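Local coordinates for putative uncharacterized protein (PDB 4GNX) that binds single-stranded DNA as part of the replication protein A complex, through a chain built of successive OB-fold domains, at residues C[156-168]-C[176-188]. Numbering follows the deposited sequence.
With nucleotides of chain G.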
ATOM      1  N   SER C 156     -13.217  -6.774  11.034  1.00106.58           N
ATOM      2  CA  SER C 156     -14.506  -7.134  10.436  1.00106.40           C
ATOM      3  C   SER C 156     -15.661  -6.832  11.372  1.00108.61           C
ATOM      4  O   SER C 156     -16.502  -5.993  11.063  1.00111.35           O
ATOM      5  CB  SER C 156     -14.527  -8.622  10.056  1.00102.47           C
ATOM      6  OG  SER C 156     -13.272  -9.037   9.538  1.00 98.79           O
ATOM      7  N   GLN C 157     -15.659  -7.515  12.519  1.00107.71           N
ATOM      8  CA  GLN C 157     -16.741  -7.527  13.523  1.00111.36           C
ATOM      9  C   GLN C 157     -17.617  -8.779  13.380  1.00110.88           C
ATOM     10  O   GLN C 157     -18.843  -8.729  13.544  1.00114.18           O
ATOM     11  CB  GLN C 157     -17.572  -6.230  13.537  1.00115.84           C
ATOM     12  CG  GLN C 157     -16.817  -4.993  14.012  1.00117.49           C
ATOM     13  CD  GLN C 157     -16.609  -4.942  15.516  1.00118.93           C
ATOM     14  OE1 GLN C 157     -16.546  -5.973  16.193  1.00115.89           O
ATOM     15  NE2 GLN C 157     -16.494  -3.728  16.047  1.00123.38           N
ATOM     16  N   ARG C 158     -16.958  -9.900  13.081  1.00106.69           N
ATOM     17  CA  ARG C 158     -17.595 -11.212  12.951  1.00105.55           C
ATOM     18  C   ARG C 158     -16.665 -12.294  13.523  1.00100.55           C
ATOM     19  O   ARG C 158     -15.471 -12.292  13.213  1.00 97.14           O
ATOM     20  CB  ARG C 158     -17.899 -11.515  11.477  1.00105.77           C
ATOM     21  CG  ARG C 158     -19.153 -10.856  10.917  1.00110.95           C
ATOM     22  CD  ARG C 158     -19.438 -11.311   9.489  1.00110.99           C
ATOM     23  NE  ARG C 158     -18.608 -10.628   8.492  1.00111.14           N
ATOM     24  CZ  ARG C 158     -17.452 -11.085   8.003  1.00107.85           C
ATOM     25  NH1 ARG C 158     -16.952 -12.245   8.416  1.00105.00           N
ATOM     26  NH2 ARG C 158     -16.788 -10.376   7.097  1.00106.95           N
ATOM     27  N   PRO C 159     -17.208 -13.230  14.341  1.00100.48           N
ATOM     28  CA  PRO C 159     -16.388 -14.254  15.022  1.00 97.00           C
ATOM     29  C   PRO C 159     -15.499 -15.040  14.060  1.00 92.05           C
ATOM     30  O   PRO C 159     -15.856 -15.187  12.888  1.00 90.84           O
ATOM     31  CB  PRO C 159     -17.432 -15.190  15.650  1.00 98.34           C
ATOM     32  CG  PRO C 159     -18.668 -14.375  15.767  1.00102.46           C
ATOM     33  CD  PRO C 159     -18.648 -13.421  14.608  1.00103.75           C
ATOM     34  N   VAL C 160     -14.351 -15.520  14.543  1.00 89.49           N
ATOM     35  CA  VAL C 160     -13.439 -16.319  13.709  1.00 86.33           C
ATOM     36  C   VAL C 160     -12.812 -17.503  14.448  1.00 84.50           C
ATOM     37  O   VAL C 160     -12.255 -17.341  15.536  1.00 85.46           O
ATOM     38  CB  VAL C 160     -12.286 -15.479  13.111  1.00 85.13           C
ATOM     39  CG1 VAL C 160     -11.668 -16.216  11.932  1.00 82.76           C
ATOM     40  CG2 VAL C 160     -12.753 -14.096  12.677  1.00 86.92           C
ATOM     41  N   GLN C 161     -12.891 -18.685  13.840  1.00 82.98           N
ATOM     42  CA  GLN C 161     -12.189 -19.868  14.359  1.00 82.65           C
ATOM     43  C   GLN C 161     -10.712 -19.843  13.977  1.00 77.37           C
ATOM     44  O   GLN C 161     -10.364 -19.542  12.837  1.00 75.58           O
ATOM     45  CB  GLN C 161     -12.827 -21.173  13.861  1.00 85.64           C
ATOM     46  CG  GLN C 161     -13.949 -21.714  14.742  1.00 90.16           C
ATOM     47  CD  GLN C 161     -15.288 -21.020  14.518  1.00 94.05           C
ATOM     48  OE1 GLN C 161     -15.591 -20.545  13.415  1.00 94.54           O
ATOM     49  NE2 GLN C 161     -16.104 -20.967  15.568  1.00 96.73           N
ATOM     50  N   LYS C 162      -9.854 -20.195  14.929  1.00 74.78           N
ATOM     51  CA  LYS C 162      -8.416 -20.081  14.749  1.00 70.60           C
ATOM     52  C   LYS C 162      -7.711 -21.232  15.459  1.00 68.82           C
ATOM     53  O   LYS C 162      -8.158 -21.654  16.517  1.00 70.21           O
ATOM     54  CB  LYS C 162      -7.958 -18.748  15.334  1.00 71.23           C
ATOM     55  CG  LYS C 162      -6.565 -18.335  14.927  1.00 69.79           C
ATOM     56  CD  LYS C 162      -5.853 -17.586  16.033  1.00 71.07           C
ATOM     57  CE  LYS C 162      -4.361 -17.832  15.912  1.00 70.88           C
ATOM     58  NZ  LYS C 162      -3.584 -17.032  16.890  1.00 74.60           N
ATOM     59  N   ARG C 163      -6.626 -21.741  14.881  1.00 65.84           N
ATOM     60  CA  ARG C 163      -5.774 -22.708  15.583  1.00 66.54           C
ATOM     61  C   ARG C 163      -4.317 -22.626  15.123  1.00 64.94           C
ATOM     62  O   ARG C 163      -4.042 -22.268  13.982  1.00 62.41           O
ATOM     63  CB  ARG C 163      -6.321 -24.137  15.464  1.00 67.18           C
ATOM     64  CG  ARG C 163      -5.356 -25.209  15.947  1.00 68.46           C
ATOM     65  CD  ARG C 163      -5.957 -26.602  15.912  1.00 70.43           C
ATOM     66  NE  ARG C 163      -6.702 -26.872  17.138  1.00 74.15           N
ATOM     67  CZ  ARG C 163      -7.984 -27.205  17.178  1.00 74.99           C
ATOM     68  NH1 ARG C 163      -8.673 -27.337  16.048  1.00 73.87           N
ATOM     69  NH2 ARG C 163      -8.571 -27.416  18.349  1.00 76.94           N
ATOM     70  N   GLU C 164      -3.396 -22.965  16.026  1.00 66.37           N
ATOM     71  CA  GLU C 164      -1.967 -22.847  15.763  1.00 65.39           C
ATOM     72  C   GLU C 164      -1.238 -24.175  15.798  1.00 65.25           C
ATOM     73  O   GLU C 164      -1.436 -24.972  16.707  1.00 68.11           O
ATOM     74  CB  GLU C 164      -1.322 -21.871  16.741  1.00 67.84           C
ATOM     75  CG  GLU C 164      -1.633 -20.432  16.387  1.00 69.18           C
ATOM     76  CD  GLU C 164      -0.666 -19.445  16.994  1.00 72.36           C
ATOM     77  OE1 GLU C 164       0.287 -19.875  17.680  1.00 74.58           O
ATOM     78  OE2 GLU C 164      -0.861 -18.229  16.773  1.00 73.55           O
ATOM     79  N   LEU C 165      -0.389 -24.389  14.798  1.00 62.96           N
ATOM     80  CA  LEU C 165       0.436 -25.584  14.694  1.00 63.90           C
ATOM     81  C   LEU C 165       1.894 -25.197  14.826  1.00 64.45           C
ATOM     82  O   LEU C 165       2.290 -24.113  14.405  1.00 62.91           O
ATOM     83  CB  LEU C 165       0.256 -26.263  13.331  1.00 62.88           C
ATOM     84  CG  LEU C 165      -1.053 -26.210  12.537  1.00 61.61           C
ATOM     85  CD1 LEU C 165      -0.843 -26.863  11.186  1.00 61.31           C
ATOM     86  CD2 LEU C 165      -2.204 -26.872  13.272  1.00 62.90           C
ATOM     87  N   THR C 166       2.691 -26.090  15.400  1.00 67.25           N
ATOM     88  CA  THR C 166       4.141 -25.899  15.457  1.00 69.22           C
ATOM     89  C   THR C 166       4.800 -26.829  14.435  1.00 70.23           C
ATOM     90  O   THR C 166       4.616 -28.052  14.488  1.00 72.71           O
ATOM     91  CB  THR C 166       4.705 -26.155  16.874  1.00 71.98           C
ATOM     92  OG1 THR C 166       3.922 -25.448  17.836  1.00 71.79           O
ATOM     93  CG2 THR C 166       6.153 -25.691  16.979  1.00 73.88           C
ATOM     94  N   LEU C 167       5.550 -26.244  13.504  1.00 68.89           N
ATOM     95  CA  LEU C 167       6.210 -27.000  12.445  1.00 69.01           C
ATOM     96  C   LEU C 167       7.699 -26.951  12.634  1.00 71.47           C
ATOM     97  O   LEU C 167       8.221 -25.948  13.111  1.00 72.73           O
ATOM     98  CB  LEU C 167       5.856 -26.435  11.074  1.00 66.76           C
ATOM     99  CG  LEU C 167       4.364 -26.407  10.769  1.00 64.82           C
ATOM    100  CD1 LEU C 167       4.134 -25.541   9.545  1.00 63.78           C
ATOM    101  CD2 LEU C 167       3.821 -27.811  10.563  1.00 65.38           C
ATOM    102  N   VAL C 168       8.370 -28.032  12.243  1.00 73.15           N
ATOM    103  CA  VAL C 168       9.799 -28.225  12.489  1.00 76.49           C
ATOM    104  C   VAL C 168      10.461 -28.877  11.266  1.00 77.71           C
ATOM    105  O   VAL C 168       9.859 -29.739  10.616  1.00 76.79           O
ATOM    106  CB  VAL C 168      10.008 -29.107  13.745  1.00 79.45           C
ATOM    107  CG1 VAL C 168      11.377 -29.756  13.748  1.00 84.48           C
ATOM    108  CG2 VAL C 168       9.807 -28.301  15.017  1.00 79.52           C
ATOM    109  N   LYS C 176       5.419 -21.036  14.107  1.00 71.57           N
ATOM    110  CA  LYS C 176       3.976 -21.155  14.297  1.00 70.33           C
ATOM    111  C   LYS C 176       3.216 -20.929  12.975  1.00 67.62           C
ATOM    112  O   LYS C 176       3.598 -20.086  12.154  1.00 67.86           O
ATOM    113  CB  LYS C 176       3.475 -20.193  15.386  1.00 72.28           C
ATOM    114  CG  LYS C 176       3.839 -20.536  16.830  1.00 75.32           C
ATOM    115  CD  LYS C 176       4.939 -19.621  17.359  1.00 79.55           C
ATOM    116  CE  LYS C 176       4.718 -19.198  18.815  1.00 83.20           C
ATOM    117  NZ  LYS C 176       5.140 -20.231  19.797  1.00 85.88           N
ATOM    118  N   LEU C 177       2.155 -21.705  12.763  1.00 65.28           N
ATOM    119  CA  LEU C 177       1.269 -21.505  11.622  1.00 62.06           C
ATOM    120  C   LEU C 177      -0.189 -21.508  12.067  1.00 61.84           C
ATOM    121  O   LEU C 177      -0.630 -22.419  12.773  1.00 62.37           O
ATOM    122  CB  LEU C 177       1.498 -22.573  10.559  1.00 61.36           C
ATOM    123  CG  LEU C 177       0.738 -22.415   9.228  1.00 60.04           C
ATOM    124  CD1 LEU C 177       1.552 -23.027   8.096  1.00 60.61           C
ATOM    125  CD2 LEU C 177      -0.671 -23.002   9.247  1.00 58.69           C
ATOM    126  N   THR C 178      -0.938 -20.497  11.639  1.00 60.90           N
ATOM    127  CA  THR C 178      -2.359 -20.395  11.982  1.00 61.47           C
ATOM    128  C   THR C 178      -3.268 -21.029  10.913  1.00 60.41           C
ATOM    129  O   THR C 178      -3.080 -20.787   9.717  1.00 60.08           O
ATOM    130  CB  THR C 178      -2.760 -18.921  12.235  1.00 62.37           C
ATOM    131  OG1 THR C 178      -2.222 -18.479  13.492  1.00 64.86           O
ATOM    132  CG2 THR C 178      -4.263 -18.744  12.245  1.00 61.65           C
ATOM    133  N   LEU C 179      -4.223 -21.851  11.353  1.00 60.37           N
ATOM    134  CA  LEU C 179      -5.338 -22.285  10.510  1.00 60.35           C
ATOM    135  C   LEU C 179      -6.546 -21.452  10.846  1.00 61.96           C
ATOM    136  O   LEU C 179      -6.756 -21.101  12.004  1.00 64.67           O
ATOM    137  CB  LEU C 179      -5.712 -23.748  10.753  1.00 61.25           C
ATOM    138  CG  LEU C 179      -4.639 -24.835  10.712  1.00 62.19           C
ATOM    139  CD1 LEU C 179      -5.269 -26.200  10.922  1.00 62.91           C
ATOM    140  CD2 LEU C 179      -3.864 -24.796   9.407  1.00 61.52           C
ATOM    141  N   TRP C 180      -7.357 -21.160   9.841  1.00 62.19           N
ATOM    142  CA  TRP C 180      -8.579 -20.418  10.052  1.00 63.83           C
ATOM    143  C   TRP C 180      -9.771 -21.271   9.762  1.00 66.39           C
ATOM    144  O   TRP C 180      -9.642 -22.346   9.175  1.00 66.89           O
ATOM    145  CB  TRP C 180      -8.608 -19.207   9.148  1.00 63.64           C
ATOM    146  CG  TRP C 180      -7.425 -18.279   9.290  1.00 62.81           C
ATOM    147  CD1 TRP C 180      -6.308 -18.209   8.473  1.00 61.46           C
ATOM    148  CD2 TRP C 180      -7.224 -17.227  10.300  1.00 63.83           C
ATOM    149  NE1 TRP C 180      -5.454 -17.231   8.899  1.00 61.94           N
ATOM    150  CE2 TRP C 180      -5.944 -16.601   9.985  1.00 62.79           C
ATOM    151  CE3 TRP C 180      -7.955 -16.761  11.393  1.00 65.42           C
ATOM    152  CZ2 TRP C 180      -5.425 -15.564  10.745  1.00 63.85           C
ATOM    153  CZ3 TRP C 180      -7.423 -15.712  12.147  1.00 66.40           C
ATOM    154  CH2 TRP C 180      -6.186 -15.133  11.830  1.00 65.77           C
ATOM    155  N   GLY C 181     -10.941 -20.797  10.193  1.00 68.86           N
ATOM    156  CA  GLY C 181     -12.233 -21.339   9.775  1.00 70.69           C
ATOM    157  C   GLY C 181     -12.473 -22.813  10.010  1.00 71.93           C
ATOM    158  O   GLY C 181     -12.121 -23.358  11.049  1.00 72.51           O
ATOM    159  N   LYS C 182     -13.081 -23.451   9.021  1.00 74.51           N
ATOM    160  CA  LYS C 182     -13.525 -24.837   9.124  1.00 76.99           C
ATOM    161  C   LYS C 182     -12.341 -25.794   9.188  1.00 75.90           C
ATOM    162  O   LYS C 182     -12.391 -26.790   9.901  1.00 77.10           O
ATOM    163  CB  LYS C 182     -14.423 -25.180   7.932  1.00 79.41           C
ATOM    164  CG  LYS C 182     -15.158 -26.499   8.028  1.00 81.92           C
ATOM    165  CD  LYS C 182     -16.508 -26.321   8.687  1.00 85.61           C
ATOM    166  CE  LYS C 182     -17.309 -27.609   8.592  1.00 89.62           C
ATOM    167  NZ  LYS C 182     -18.534 -27.586   9.441  1.00 93.62           N
ATOM    168  N   THR C 183     -11.283 -25.480   8.442  1.00 74.65           N
ATOM    169  CA  THR C 183     -10.045 -26.266   8.467  1.00 74.53           C
ATOM    170  C   THR C 183      -9.454 -26.291   9.876  1.00 74.58           C
ATOM    171  O   THR C 183      -8.822 -27.273  10.276  1.00 74.77           O
ATOM    172  CB  THR C 183      -8.990 -25.699   7.492  1.00 72.98           C
ATOM    173  OG1 THR C 183      -9.649 -25.087   6.376  1.00 76.20           O
ATOM    174  CG2 THR C 183      -8.056 -26.795   6.988  1.00 71.34           C
ATOM    175  N   ALA C 184      -9.673 -25.206  10.620  1.00 74.78           N
ATOM    176  CA  ALA C 184      -9.184 -25.082  11.988  1.00 75.62           C
ATOM    177  C   ALA C 184      -9.931 -26.030  12.909  1.00 79.30           C
ATOM    178  O   ALA C 184      -9.319 -26.894  13.533  1.00 82.39           O
ATOM    179  CB  ALA C 184      -9.303 -23.646  12.482  1.00 75.34           C
ATOM    180  N   GLU C 185     -11.249 -25.872  12.988  1.00 80.12           N
ATOM    181  CA  GLU C 185     -12.084 -26.749  13.806  1.00 82.70           C
ATOM    182  C   GLU C 185     -11.789 -28.227  13.580  1.00 81.39           C
ATOM    183  O   GLU C 185     -11.344 -28.925  14.490  1.00 82.16           O
ATOM    184  CB  GLU C 185     -13.563 -26.486  13.540  1.00 86.90           C
ATOM    185  CG  GLU C 185     -13.962 -25.030  13.674  1.00 89.30           C
ATOM    186  CD  GLU C 185     -15.420 -24.798  13.342  1.00 93.86           C
ATOM    187  OE1 GLU C 185     -16.250 -25.672  13.681  1.00 97.04           O
ATOM    188  OE2 GLU C 185     -15.734 -23.744  12.740  1.00 93.95           O
ATOM    189  N   THR C 186     -12.011 -28.676  12.348  1.00 79.74           N
ATOM    190  CA  THR C 186     -11.985 -30.091  11.994  1.00 80.34           C
ATOM    191  C   THR C 186     -10.595 -30.708  12.031  1.00 78.48           C
ATOM    192  O   THR C 186     -10.415 -31.857  11.630  1.00 78.85           O
ATOM    193  CB  THR C 186     -12.570 -30.318  10.585  1.00 80.72           C
ATOM    194  OG1 THR C 186     -11.909 -29.454   9.652  1.00 77.57           O
ATOM    195  CG2 THR C 186     -14.072 -30.040  10.568  1.00 83.11           C
ATOM    196  N   PHE C 187      -9.618 -29.956  12.519  1.00 77.24           N
ATOM    197  CA  PHE C 187      -8.227 -30.376  12.388  1.00 77.53           C
ATOM    198  C   PHE C 187      -7.897 -31.742  12.996  1.00 80.78           C
ATOM    199  O   PHE C 187      -7.259 -32.566  12.328  1.00 82.39           O
ATOM    200  CB  PHE C 187      -7.249 -29.314  12.891  1.00 75.60           C
ATOM    201  CG  PHE C 187      -5.810 -29.652  12.622  1.00 75.26           C
ATOM    202  CD1 PHE C 187      -5.376 -29.924  11.324  1.00 74.75           C
ATOM    203  CD2 PHE C 187      -4.886 -29.706  13.660  1.00 76.08           C
ATOM    204  CE1 PHE C 187      -4.050 -30.234  11.071  1.00 75.07           C
ATOM    205  CE2 PHE C 187      -3.556 -30.023  13.413  1.00 75.97           C
ATOM    206  CZ  PHE C 187      -3.137 -30.282  12.118  1.00 75.63           C
ATOM    207  N   PRO C 188      -8.310 -31.984  14.257  1.00 82.38           N
ATOM    208  CA  PRO C 188      -8.018 -33.309  14.826  1.00 85.22           C
ATOM    209  C   PRO C 188      -8.843 -34.479  14.248  1.00 87.84           C
ATOM    210  O   PRO C 188      -8.498 -35.629  14.485  1.00 90.89           O
ATOM    211  CB  PRO C 188      -8.255 -33.125  16.328  1.00 87.20           C
ATOM    212  CG  PRO C 188      -9.029 -31.861  16.475  1.00 85.36           C
ATOM    213  CD  PRO C 188      -8.777 -31.018  15.273  1.00 82.00           C
TER
ATOM    214  P    DT G   6      -5.317 -11.604   6.555  1.00 84.87           P
ATOM    215  OP1  DT G   6      -4.696 -10.300   6.214  1.00 89.54           O
ATOM    216  OP2  DT G   6      -4.464 -12.821   6.628  1.00 89.47           O
ATOM    217  O5'  DT G   6      -6.080 -11.428   7.944  1.00 81.58           O
ATOM    218  C5'  DT G   6      -6.762 -10.197   8.269  1.00 80.28           C
ATOM    219  C4'  DT G   6      -7.940 -10.450   9.183  1.00 78.55           C
ATOM    220  O4'  DT G   6      -8.832 -11.432   8.607  1.00 80.20           O
ATOM    221  C3'  DT G   6      -7.588 -10.951  10.584  1.00 75.50           C
ATOM    222  O3'  DT G   6      -8.300 -10.185  11.558  1.00 76.90           O
ATOM    223  C2'  DT G   6      -7.984 -12.417  10.571  1.00 73.06           C
ATOM    224  C1'  DT G   6      -9.065 -12.508   9.504  1.00 74.71           C
ATOM    225  N1   DT G   6      -9.039 -13.765   8.720  1.00 72.83           N
ATOM    226  C2   DT G   6     -10.116 -14.621   8.794  1.00 75.03           C
ATOM    227  O2   DT G   6     -11.098 -14.401   9.484  1.00 84.71           O
ATOM    228  N3   DT G   6      -9.999 -15.754   8.028  1.00 70.04           N
ATOM    229  C4   DT G   6      -8.940 -16.107   7.214  1.00 68.40           C
ATOM    230  O4   DT G   6      -8.976 -17.161   6.585  1.00 68.08           O
ATOM    231  C5   DT G   6      -7.849 -15.160   7.178  1.00 68.75           C
ATOM    232  C7   DT G   6      -6.660 -15.452   6.318  1.00 69.96           C
ATOM    233  C6   DT G   6      -7.952 -14.053   7.924  1.00 70.91           C
ATOM    234  P    DT G   7      -7.434  -9.290  12.553  1.00 78.53           P
ATOM    235  OP1  DT G   7      -8.333  -8.363  13.286  1.00 80.18           O
ATOM    236  OP2  DT G   7      -6.297  -8.739  11.770  1.00 82.34           O
ATOM    237  O5'  DT G   7      -6.888 -10.395  13.563  1.00 75.48           O
ATOM    238  C5'  DT G   7      -7.796 -11.219  14.323  1.00 70.46           C
ATOM    239  C4'  DT G   7      -7.044 -12.083  15.311  1.00 70.43           C
ATOM    240  O4'  DT G   7      -6.220 -13.042  14.612  1.00 67.98           O
ATOM    241  C3'  DT G   7      -6.097 -11.343  16.252  1.00 74.14           C
ATOM    242  O3'  DT G   7      -6.086 -12.039  17.499  1.00 82.70           O
ATOM    243  C2'  DT G   7      -4.753 -11.457  15.553  1.00 68.29           C
ATOM    244  C1'  DT G   7      -4.845 -12.835  14.918  1.00 62.93           C
ATOM    245  N1   DT G   7      -4.079 -13.036  13.672  1.00 56.90           N
ATOM    246  C2   DT G   7      -3.322 -14.181  13.574  1.00 55.35           C
ATOM    247  O2   DT G   7      -3.228 -14.996  14.474  1.00 53.75           O
ATOM    248  N3   DT G   7      -2.669 -14.334  12.376  1.00 57.08           N
ATOM    249  C4   DT G   7      -2.712 -13.486  11.286  1.00 53.52           C
ATOM    250  O4   DT G   7      -2.068 -13.756  10.277  1.00 54.92           O
ATOM    251  C5   DT G   7      -3.530 -12.308  11.456  1.00 52.71           C
ATOM    252  C7   DT G   7      -3.622 -11.323  10.334  1.00 55.22           C
ATOM    253  C6   DT G   7      -4.172 -12.148  12.621  1.00 54.05           C
TER
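Lys176 lays CB and CG against Glu164 OE1, CG the nearer at 3.7 Å. Leu177 and Leu165 exchange two backbone hydrogen bonds, while Leu177 CD1 rests on Leu167 CD1. Thr178 faces the DNA side. Its CG2 sits 3.5 Å above the centre of the Trp180 ring, and its OG1, hydrogen-bonded to Ala265 O, touches Lys162 CE. Lys162 lies alongside the indole; its NZ bridges to Glu164 OE2 at 3.0 Å and makes a weak hydrogen bond to O2 of DT7 of chain G, so the carboxylate, also hydrogen-bonded to Ala265 N, probably steadies the ammonium beside the base. Leu179 pairs with Arg163 and packs on Leu165 CD2. In Trp180, CG stands anti to the carbonyl carbon (chi1 -56°), which swings the indole toward Thr178 and the DNA; the ring face opposite Thr178 takes the base of DT6 of chain G, with DT6 C5 3.5 Å above the ring plane, while O4' of DT7 meets its edge and NE1 hydrogen-bonds Ser215 OG. Gly181 follows the strand at positive phi (57°), and its N still reaches Gln161 O at 3.0 Å. Ala184 O receives Arg163 NH1 in the guanidinium plane, a weak bond; the arginine bends at chi3 (-86°) to get there and gives NE to Gly146 O. Glu185 lays CG against Gln161 CG. Phe187 packs CE2 on Leu165 CD2. The hairpin is part of the curled OB-fold sheet, and helix 181-185 follows its second strand: strand 159-168 also pairs with strand 135-152, strand 174-180 runs parallel to strand 213-217, and the leucines and Phe187 meet strands 198-207 and 220-224 on the side away from DNA.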